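Local coordinates for protein fimbrin (Schizosaccharomyces pombe, PDB 1RT8) that cross-links actin filaments through two actin-binding domains built from calponin-homology units, serving cell polarity, cytokinesis, mating and spore formation, at residues A[42-45]-A[46-50]; A[81-84]-A[85-89]; A[105-108]-A[109-113]. All blocks are in the same frame, centred on the assembly; numbering follows the deposited sequence.

How the contacts relate
All three contacts are local, within single turns or at helix starts, and all lie in the first calponin-homology domain, part of the first actin-binding region. Their centres are about 12 to 14 Å apart, on the same side of the chain's centre. Contacts 1 and 2 meet through probable hydrogen bonds: Asn-88 ND2 to Asp-50 O and Asn-89 ND2 to Lys-49 O, both 3.1 Å. Contacts 1 and 3 meet by packing, Ile-112 CG2 lying 3.2 Å from Cys-48 O. Between contacts 2 and 3, Asn-82 OD1 packs on Leu-113 CD1 at 3.5 Å. Asn-89 of contact 2 meets both others: Lys-49 O in contact 1 and Ile-112 in contact 3.

Contact 1 of 3, residues A[42-45]-A[46-50]; sequences FEFF and DQCKD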
ATOM      1  N   PHE A  42      20.492 -16.963  -8.765  1.00 59.23           N
ATOM      2  CA  PHE A  42      19.789 -15.900  -9.499  1.00 59.32           C
ATOM      3  C   PHE A  42      18.413 -16.440  -9.895  1.00 57.24           C
ATOM      4  O   PHE A  42      17.448 -15.686  -9.969  1.00 58.13           O
ATOM      5  CB  PHE A  42      20.594 -15.496 -10.766  1.00 61.43           C
ATOM      6  CG  PHE A  42      20.045 -14.272 -11.517  1.00 63.64           C
ATOM      7  CD1 PHE A  42      20.888 -13.183 -11.828  1.00 63.82           C
ATOM      8  CD2 PHE A  42      18.713 -14.205 -11.918  1.00 64.37           C
ATOM      9  CE1 PHE A  42      20.389 -12.051 -12.516  1.00 63.98           C
ATOM     10  CE2 PHE A  42      18.207 -13.068 -12.610  1.00 64.67           C
ATOM     11  CZ  PHE A  42      19.048 -11.998 -12.906  1.00 62.97           C
ATOM     12  N   GLU A  43      18.337 -17.750 -10.130  1.00 54.53           N
ATOM     13  CA  GLU A  43      17.094 -18.420 -10.519  1.00 51.86           C
ATOM     14  C   GLU A  43      15.845 -17.591 -10.282  1.00 49.26           C
ATOM     15  O   GLU A  43      15.080 -17.315 -11.202  1.00 48.78           O
ATOM     16  CB  GLU A  43      16.946 -19.736  -9.757  1.00 54.79           C
ATOM     17  CG  GLU A  43      17.871 -20.825 -10.219  1.00 59.06           C
ATOM     18  CD  GLU A  43      17.551 -21.284 -11.620  1.00 61.75           C
ATOM     19  OE1 GLU A  43      17.730 -20.484 -12.564  1.00 64.02           O
ATOM     20  OE2 GLU A  43      17.116 -22.445 -11.773  1.00 62.19           O
ATOM     21  N   PHE A  44      15.652 -17.209  -9.028  1.00 45.37           N
ATOM     22  CA  PHE A  44      14.503 -16.425  -8.614  1.00 42.65           C
ATOM     23  C   PHE A  44      14.233 -15.155  -9.419  1.00 41.90           C
ATOM     24  O   PHE A  44      13.106 -14.924  -9.855  1.00 42.40           O
ATOM     25  CB  PHE A  44      14.650 -16.042  -7.145  1.00 40.83           C
ATOM     26  CG  PHE A  44      13.569 -15.137  -6.653  1.00 39.33           C
ATOM     27  CD1 PHE A  44      12.261 -15.594  -6.546  1.00 38.98           C
ATOM     28  CD2 PHE A  44      13.853 -13.819  -6.310  1.00 38.71           C
ATOM     29  CE1 PHE A  44      11.246 -14.750  -6.104  1.00 37.54           C
ATOM     30  CE2 PHE A  44      12.846 -12.967  -5.867  1.00 35.67           C
ATOM     31  CZ  PHE A  44      11.540 -13.433  -5.764  1.00 38.42           C
ATOM     32  N   PHE A  45      15.251 -14.324  -9.604  1.00 40.64           N
ATOM     33  CA  PHE A  45      15.055 -13.073 -10.322  1.00 41.52           C
ATOM     34  C   PHE A  45      14.677 -13.274 -11.783  1.00 42.39           C
ATOM     35  O   PHE A  45      13.942 -12.461 -12.354  1.00 43.73           O
ATOM     36  CB  PHE A  45      16.297 -12.190 -10.179  1.00 40.39           C
ATOM     37  CG  PHE A  45      16.651 -11.894  -8.751  1.00 37.98           C
ATOM     38  CD1 PHE A  45      17.662 -12.601  -8.107  1.00 38.91           C
ATOM     39  CD2 PHE A  45      15.938 -10.941  -8.034  1.00 38.87           C
ATOM     40  CE1 PHE A  45      17.957 -12.361  -6.767  1.00 37.45           C
ATOM     41  CE2 PHE A  45      16.221 -10.695  -6.697  1.00 36.39           C
ATOM     42  CZ  PHE A  45      17.234 -11.408  -6.062  1.00 38.12           C
ATOM     43  N   ASP A  46      15.160 -14.356 -12.386  1.00 42.23           N
ATOM     44  CA  ASP A  46      14.814 -14.647 -13.770  1.00 42.00           C
ATOM     45  C   ASP A  46      13.367 -15.107 -13.787  1.00 40.73           C
ATOM     46  O   ASP A  46      12.618 -14.812 -14.720  1.00 41.23           O
ATOM     47  CB  ASP A  46      15.701 -15.748 -14.344  1.00 44.14           C
ATOM     48  CG  ASP A  46      17.098 -15.268 -14.653  1.00 47.88           C
ATOM     49  OD1 ASP A  46      17.233 -14.247 -15.365  1.00 49.36           O
ATOM     50  OD2 ASP A  46      18.062 -15.915 -14.192  1.00 49.28           O
ATOM     51  N   GLN A  47      12.982 -15.831 -12.743  1.00 38.82           N
ATOM     52  CA  GLN A  47      11.622 -16.330 -12.618  1.00 38.46           C
ATOM     53  C   GLN A  47      10.634 -15.194 -12.346  1.00 36.76           C
ATOM     54  O   GLN A  47       9.423 -15.386 -12.469  1.00 36.55           O
ATOM     55  CB  GLN A  47      11.535 -17.356 -11.487  1.00 40.63           C
ATOM     56  CG  GLN A  47      12.234 -18.669 -11.780  1.00 44.93           C
ATOM     57  CD  GLN A  47      11.673 -19.346 -13.012  1.00 47.23           C
ATOM     58  OE1 GLN A  47      10.459 -19.454 -13.169  1.00 48.69           O
ATOM     59  NE2 GLN A  47      12.553 -19.810 -13.892  1.00 50.49           N
ATOM     60  N   CYS A  48      11.147 -14.021 -11.975  1.00 32.88           N
ATOM     61  CA  CYS A  48      10.290 -12.875 -11.677  1.00 31.16           C
ATOM     62  C   CYS A  48      10.039 -11.962 -12.869  1.00 31.25           C
ATOM     63  O   CYS A  48       9.186 -11.079 -12.809  1.00 29.91           O
ATOM     64  CB  CYS A  48      10.888 -12.051 -10.536  1.00 30.77           C
ATOM     65  SG  CYS A  48      10.635 -12.768  -8.888  1.00 30.96           S
ATOM     66  N   LYS A  49      10.765 -12.199 -13.957  1.00 31.30           N
ATOM     67  CA  LYS A  49      10.664 -11.379 -15.163  1.00 31.41           C
ATOM     68  C   LYS A  49       9.308 -11.231 -15.844  1.00 30.55           C
ATOM     69  O   LYS A  49       9.023 -10.169 -16.416  1.00 31.27           O
ATOM     70  CB  LYS A  49      11.678 -11.861 -16.202  1.00 32.60           C
ATOM     71  CG  LYS A  49      13.127 -11.675 -15.778  1.00 35.99           C
ATOM     72  CD  LYS A  49      14.081 -12.121 -16.879  1.00 35.55           C
ATOM     73  CE  LYS A  49      15.517 -11.769 -16.541  1.00 37.58           C
ATOM     74  NZ  LYS A  49      16.452 -12.142 -17.636  1.00 41.70           N
ATOM     75  N   ASP A  50       8.469 -12.263 -15.811  1.00 27.27           N
ATOM     76  CA  ASP A  50       7.183 -12.138 -16.483  1.00 27.23           C
ATOM     77  C   ASP A  50       6.055 -11.639 -15.600  1.00 26.50           C
ATOM     78  O   ASP A  50       4.893 -11.685 -15.994  1.00 29.14           O
ATOM     79  CB  ASP A  50       6.780 -13.453 -17.179  1.00 30.04           C
ATOM     80  CG  ASP A  50       6.396 -14.567 -16.211  1.00 32.00           C
ATOM     81  OD1 ASP A  50       6.334 -14.339 -14.984  1.00 31.03           O
ATOM     82  OD2 ASP A  50       6.150 -15.690 -16.702  1.00 33.81           O
TER
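Cys-48 lays its sulfur over one face of the Phe-44 ring, a sulfur-aromatic contact between residues four apart. SG stands 3.6 Å from the ring centroid, 25° off the normal, displaced toward the CZ end of the ring; SG to Phe-44 CZ is 3.3 Å. The ring reaches this place because its CG is anti to the backbone N (chi1 175°), while SG of Cys-48 lies beside its own backbone N, back toward the preceding turn. On the same buried side Phe-44 CD2 sits over the centre of the Phe-45 ring, so two aromatic rings and a sulfur form one compact cluster. Phe-42, Glu-43, Asp-46 and Lys-49 make a more solvent-facing, polar side. There the Asp-46 carboxylate approaches the CD2-CE2 side of the Phe-42 ring, the two planes only 16° apart. Asp-46 OD1 forms a salt bridge with NZ of the extended Lys-49 at 3.2 Å, its hydrogen bond weak. Glu-43 O accepts Gln-47 N at 3.0 Å, and Gln-47 OE1 is held by Arg-34. In the calponin-homology fold this short helix, 43-47, packs by Phe-44 on Ile-18 and Ile-21 of helix 11-25 and on Val-124 of helix 117-131, while Phe-45 meets Arg-14 of the former and Ile-120 of the latter.

Contact 2 of 3, residues A[81-84]-A[85-89]; sequences DNFK and CIENN
Cys-85 N, Ile-86 N and Asn-88 N donate to the carbonyls of Asp-81, Asn-82 and Lys-84 at 3.1, 2.9 and 3.1 Å, the i to i+4 ladder of the first turns of helix 82-99. Asp-81 is its N-cap: OD1 accepts Lys-84 N at 3.0 Å, the N-H coming from above the carboxylate plane, 52° out of it. One turn on, Glu-87 brings its carboxylate obliquely to the CE2-CZ side of the Phe-83 ring, the planes 51° apart, with OE2 3.3 Å from Phe-83 CE2. With CG of Phe-83 anti to the backbone N (chi1 -175°), the ring stands outward from the helix, and the Glu-87 chain, extended beyond CG, runs back toward it. Lys-84 runs alongside Glu-87, pointing the same way, but its chain bends at the end and NZ stays 5.7 Å from Glu-87 OE1, too far for a salt bridge. The glutamate finds its polar partners elsewhere: Tyr-455 OH at OE2 and Asn-72 ND2 at OE1. Asn-72 ND2 also bonds Lys-84 O, and Asn-72 N bonds Asn-88 OD1. Cys-85, on another flank, packs on Leu-80 and Leu-113. Asp-81 thus places a carboxylate at the positive end of the helix dipole, which probably favours its charged form, while buried Glu-87 has each carboxylate oxygen hydrogen-bonded, which should hold its orientation.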
ATOM      1  N   ASP A  81       6.976 -13.615 -24.367  1.00 38.73           N
ATOM      2  CA  ASP A  81       7.651 -12.519 -25.069  1.00 38.25           C
ATOM      3  C   ASP A  81       7.698 -11.244 -24.220  1.00 35.24           C
ATOM      4  O   ASP A  81       6.865 -11.047 -23.339  1.00 33.41           O
ATOM      5  CB  ASP A  81       6.974 -12.256 -26.423  1.00 41.43           C
ATOM      6  CG  ASP A  81       5.662 -11.504 -26.296  1.00 45.24           C
ATOM      7  OD1 ASP A  81       4.979 -11.645 -25.260  1.00 46.51           O
ATOM      8  OD2 ASP A  81       5.303 -10.778 -27.251  1.00 49.74           O
ATOM      9  N   ASN A  82       8.682 -10.388 -24.483  1.00 34.59           N
ATOM     10  CA  ASN A  82       8.846  -9.149 -23.725  1.00 32.67           C
ATOM     11  C   ASN A  82       7.565  -8.340 -23.616  1.00 31.79           C
ATOM     12  O   ASN A  82       7.182  -7.914 -22.529  1.00 30.90           O
ATOM     13  CB  ASN A  82       9.964  -8.296 -24.331  1.00 34.45           C
ATOM     14  CG  ASN A  82      11.345  -8.878 -24.067  1.00 33.54           C
ATOM     15  OD1 ASN A  82      11.503  -9.754 -23.224  1.00 34.95           O
ATOM     16  ND2 ASN A  82      12.348  -8.383 -24.777  1.00 34.61           N
ATOM     17  N   PHE A  83       6.895  -8.156 -24.745  1.00 30.82           N
ATOM     18  CA  PHE A  83       5.648  -7.408 -24.796  1.00 31.34           C
ATOM     19  C   PHE A  83       4.634  -7.868 -23.736  1.00 29.22           C
ATOM     20  O   PHE A  83       3.990  -7.049 -23.070  1.00 26.09           O
ATOM     21  CB  PHE A  83       5.032  -7.557 -26.184  1.00 35.67           C
ATOM     22  CG  PHE A  83       3.810  -6.731 -26.389  1.00 41.40           C
ATOM     23  CD1 PHE A  83       3.916  -5.407 -26.806  1.00 42.89           C
ATOM     24  CD2 PHE A  83       2.546  -7.266 -26.152  1.00 42.85           C
ATOM     25  CE1 PHE A  83       2.779  -4.621 -26.989  1.00 45.30           C
ATOM     26  CE2 PHE A  83       1.403  -6.492 -26.330  1.00 46.36           C
ATOM     27  CZ  PHE A  83       1.520  -5.162 -26.751  1.00 46.43           C
ATOM     28  N   LYS A  84       4.473  -9.177 -23.588  1.00 28.68           N
ATOM     29  CA  LYS A  84       3.526  -9.690 -22.607  1.00 26.69           C
ATOM     30  C   LYS A  84       4.043  -9.520 -21.183  1.00 25.00           C
ATOM     31  O   LYS A  84       3.259  -9.274 -20.265  1.00 23.75           O
ATOM     32  CB  LYS A  84       3.190 -11.155 -22.893  1.00 28.60           C
ATOM     33  CG  LYS A  84       2.232 -11.328 -24.071  1.00 30.49           C
ATOM     34  CD  LYS A  84       1.784 -12.774 -24.237  1.00 35.48           C
ATOM     35  CE  LYS A  84       0.752 -12.894 -25.354  1.00 36.51           C
ATOM     36  NZ  LYS A  84       1.274 -12.316 -26.619  1.00 38.32           N
ATOM     37  N   CYS A  85       5.353  -9.640 -21.004  1.00 23.89           N
ATOM     38  CA  CYS A  85       5.963  -9.457 -19.689  1.00 26.70           C
ATOM     39  C   CYS A  85       5.771  -8.005 -19.214  1.00 28.61           C
ATOM     40  O   CYS A  85       5.547  -7.756 -18.024  1.00 28.37           O
ATOM     41  CB  CYS A  85       7.458  -9.780 -19.734  1.00 28.87           C
ATOM     42  SG  CYS A  85       7.894 -11.534 -19.929  1.00 32.51           S
ATOM     43  N   ILE A  86       5.862  -7.049 -20.142  1.00 27.29           N
ATOM     44  CA  ILE A  86       5.688  -5.644 -19.794  1.00 25.54           C
ATOM     45  C   ILE A  86       4.258  -5.370 -19.327  1.00 26.32           C
ATOM     46  O   ILE A  86       4.057  -4.677 -18.324  1.00 25.68           O
ATOM     47  CB  ILE A  86       6.012  -4.715 -20.983  1.00 27.04           C
ATOM     48  CG1 ILE A  86       7.514  -4.740 -21.278  1.00 26.41           C
ATOM     49  CG2 ILE A  86       5.554  -3.295 -20.668  1.00 23.42           C
ATOM     50  CD1 ILE A  86       8.385  -4.251 -20.124  1.00 27.82           C
ATOM     51  N   GLU A  87       3.275  -5.907 -20.053  1.00 25.25           N
ATOM     52  CA  GLU A  87       1.869  -5.741 -19.690  1.00 24.44           C
ATOM     53  C   GLU A  87       1.671  -6.272 -18.275  1.00 23.79           C
ATOM     54  O   GLU A  87       1.098  -5.601 -17.424  1.00 22.96           O
ATOM     55  CB  GLU A  87       0.951  -6.508 -20.657  1.00 25.84           C
ATOM     56  CG  GLU A  87       1.005  -6.023 -22.110  1.00 28.94           C
ATOM     57  CD  GLU A  87       0.101  -6.824 -23.032  1.00 31.29           C
ATOM     58  OE1 GLU A  87       0.135  -8.071 -22.977  1.00 34.79           O
ATOM     59  OE2 GLU A  87      -0.645  -6.213 -23.815  1.00 34.08           O
ATOM     60  N   ASN A  88       2.143  -7.489 -18.029  1.00 24.97           N
ATOM     61  CA  ASN A  88       2.025  -8.087 -16.706  1.00 23.86           C
ATOM     62  C   ASN A  88       2.752  -7.228 -15.665  1.00 22.74           C
ATOM     63  O   ASN A  88       2.253  -7.009 -14.561  1.00 23.35           O
ATOM     64  CB  ASN A  88       2.629  -9.498 -16.700  1.00 24.89           C
ATOM     65  CG  ASN A  88       1.720 -10.533 -17.348  1.00 25.16           C
ATOM     66  OD1 ASN A  88       0.645 -10.210 -17.840  1.00 26.06           O
ATOM     67  ND2 ASN A  88       2.155 -11.793 -17.340  1.00 28.16           N
ATOM     68  N   ASN A  89       3.942  -6.753 -16.009  1.00 22.28           N
ATOM     69  CA  ASN A  89       4.699  -5.942 -15.062  1.00 22.36           C
ATOM     70  C   ASN A  89       4.044  -4.605 -14.769  1.00 20.96           C
ATOM     71  O   ASN A  89       4.223  -4.051 -13.686  1.00 22.91           O
ATOM     72  CB  ASN A  89       6.145  -5.783 -15.537  1.00 22.79           C
ATOM     73  CG  ASN A  89       6.927  -7.085 -15.416  1.00 26.73           C
ATOM     74  OD1 ASN A  89       6.577  -7.950 -14.611  1.00 26.72           O
ATOM     75  ND2 ASN A  89       7.985  -7.226 -16.199  1.00 27.99           N
TER

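Contact 3 of 3, residues A[105-108]-A[109-113]; sequences TNIG and AGDIL
The start of the short helix 109-113 in the first calponin-homology domain is closed by a capping bond from within the helix: Asp-111 reaches back to Gly-108, the N-cap residue. Asp-111 OD2 accepts Gly-108 N at 2.6 Å, a short bond with an N-H...O angle of 147°, met on the anti side of the carboxylate and 26° out of its plane. Such a return bond, from the third residue after the cap to the cap's own N-H, is the side-chain-to-backbone half of a capping box; the glycine has no side chain to supply the other half. The Asp-111 torsion places CG beside its own backbone N (chi1 -64°), turning the carboxylate toward the first residues of the turn. Gly-108 O receives Asp-111 N at 2.8 Å, and Ile-112 N more weakly. Tight turning thus gathers two N-H groups on one carbonyl while the side chain grips the N-H of the same residue. The other oxygen, Asp-111 OD1, has a long, weak ion pair with Arg-116. Beneath the polar cap lies an apolar seam. Ile-107, extended along CG1 and CD1, runs past Asp-111 CB and is buried against Ile-93 of helix 82-99 and against Leu-119 and Leu-123 of helix 117-131, so the loop before the cap is tied to both long helices. At its far end, the Ile-107 methyl CD1 meets Ile-112 CG1 at 3.9 Å.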
ATOM      1  N   THR A 105       9.383   3.620  -6.612  1.00 61.10           N
ATOM      2  CA  THR A 105       9.656   4.682  -7.566  1.00 61.42           C
ATOM      3  C   THR A 105      10.880   4.258  -8.367  1.00 59.72           C
ATOM      4  O   THR A 105      10.940   4.408  -9.588  1.00 60.60           O
ATOM      5  CB  THR A 105       9.977   6.009  -6.840  1.00 63.04           C
ATOM      6  OG1 THR A 105       8.904   6.347  -5.942  1.00 63.05           O
ATOM      7  CG2 THR A 105      10.181   7.127  -7.853  1.00 63.75           C
ATOM      8  N   ASN A 106      11.856   3.713  -7.656  1.00 57.03           N
ATOM      9  CA  ASN A 106      13.089   3.271  -8.279  1.00 55.56           C
ATOM     10  C   ASN A 106      12.902   2.023  -9.150  1.00 52.33           C
ATOM     11  O   ASN A 106      13.859   1.553  -9.770  1.00 53.99           O
ATOM     12  CB  ASN A 106      14.135   2.998  -7.197  1.00 58.04           C
ATOM     13  CG  ASN A 106      15.552   3.078  -7.724  1.00 60.68           C
ATOM     14  OD1 ASN A 106      16.513   2.852  -6.986  1.00 62.76           O
ATOM     15  ND2 ASN A 106      15.691   3.408  -9.004  1.00 61.09           N
ATOM     16  N   ILE A 107      11.680   1.488  -9.211  1.00 46.36           N
ATOM     17  CA  ILE A 107      11.442   0.291 -10.017  1.00 39.43           C
ATOM     18  C   ILE A 107      10.342   0.450 -11.071  1.00 35.48           C
ATOM     19  O   ILE A 107       9.254   0.942 -10.783  1.00 34.39           O
ATOM     20  CB  ILE A 107      11.122  -0.935  -9.114  1.00 38.41           C
ATOM     21  CG1 ILE A 107      11.177  -2.222  -9.947  1.00 36.20           C
ATOM     22  CG2 ILE A 107       9.759  -0.758  -8.456  1.00 35.09           C
ATOM     23  CD1 ILE A 107      11.067  -3.497  -9.139  1.00 32.89           C
ATOM     24  N   GLY A 108      10.650   0.038 -12.299  1.00 31.89           N
ATOM     25  CA  GLY A 108       9.700   0.125 -13.396  1.00 27.06           C
ATOM     26  C   GLY A 108       9.510  -1.227 -14.059  1.00 24.38           C
ATOM     27  O   GLY A 108      10.275  -2.153 -13.806  1.00 24.55           O
ATOM     28  N   ALA A 109       8.493  -1.348 -14.907  1.00 24.52           N
ATOM     29  CA  ALA A 109       8.208  -2.610 -15.575  1.00 26.43           C
ATOM     30  C   ALA A 109       9.447  -3.204 -16.230  1.00 27.10           C
ATOM     31  O   ALA A 109       9.657  -4.419 -16.179  1.00 26.94           O
ATOM     32  CB  ALA A 109       7.098  -2.422 -16.612  1.00 26.65           C
ATOM     33  N   GLY A 110      10.267  -2.347 -16.833  1.00 26.62           N
ATOM     34  CA  GLY A 110      11.479  -2.805 -17.487  1.00 26.93           C
ATOM     35  C   GLY A 110      12.534  -3.337 -16.532  1.00 27.87           C
ATOM     36  O   GLY A 110      13.346  -4.189 -16.902  1.00 28.88           O
ATOM     37  N   ASP A 111      12.539  -2.828 -15.302  1.00 27.95           N
ATOM     38  CA  ASP A 111      13.502  -3.278 -14.306  1.00 27.75           C
ATOM     39  C   ASP A 111      13.185  -4.722 -13.918  1.00 27.65           C
ATOM     40  O   ASP A 111      14.095  -5.527 -13.690  1.00 27.37           O
ATOM     41  CB  ASP A 111      13.453  -2.388 -13.058  1.00 30.29           C
ATOM     42  CG  ASP A 111      13.870  -0.951 -13.338  1.00 31.92           C
ATOM     43  OD1 ASP A 111      14.851  -0.744 -14.079  1.00 33.88           O
ATOM     44  OD2 ASP A 111      13.225  -0.027 -12.803  1.00 33.61           O
ATOM     45  N   ILE A 112      11.896  -5.042 -13.828  1.00 26.84           N
ATOM     46  CA  ILE A 112      11.476  -6.400 -13.488  1.00 26.56           C
ATOM     47  C   ILE A 112      11.830  -7.306 -14.664  1.00 26.93           C
ATOM     48  O   ILE A 112      12.382  -8.386 -14.478  1.00 27.42           O
ATOM     49  CB  ILE A 112       9.957  -6.486 -13.225  1.00 25.62           C
ATOM     50  CG1 ILE A 112       9.593  -5.642 -12.000  1.00 25.15           C
ATOM     51  CG2 ILE A 112       9.548  -7.942 -12.999  1.00 24.03           C
ATOM     52  CD1 ILE A 112       8.097  -5.612 -11.683  1.00 18.88           C
ATOM     53  N   LEU A 113      11.530  -6.850 -15.875  1.00 28.52           N
ATOM     54  CA  LEU A 113      11.831  -7.623 -17.080  1.00 29.40           C
ATOM     55  C   LEU A 113      13.320  -7.974 -17.167  1.00 29.17           C
ATOM     56  O   LEU A 113      13.682  -9.048 -17.642  1.00 29.87           O
ATOM     57  CB  LEU A 113      11.410  -6.844 -18.336  1.00 28.86           C
ATOM     58  CG  LEU A 113      11.807  -7.431 -19.703  1.00 28.74           C
ATOM     59  CD1 LEU A 113      11.154  -8.784 -19.896  1.00 28.79           C
ATOM     60  CD2 LEU A 113      11.391  -6.483 -20.809  1.00 28.50           C
TER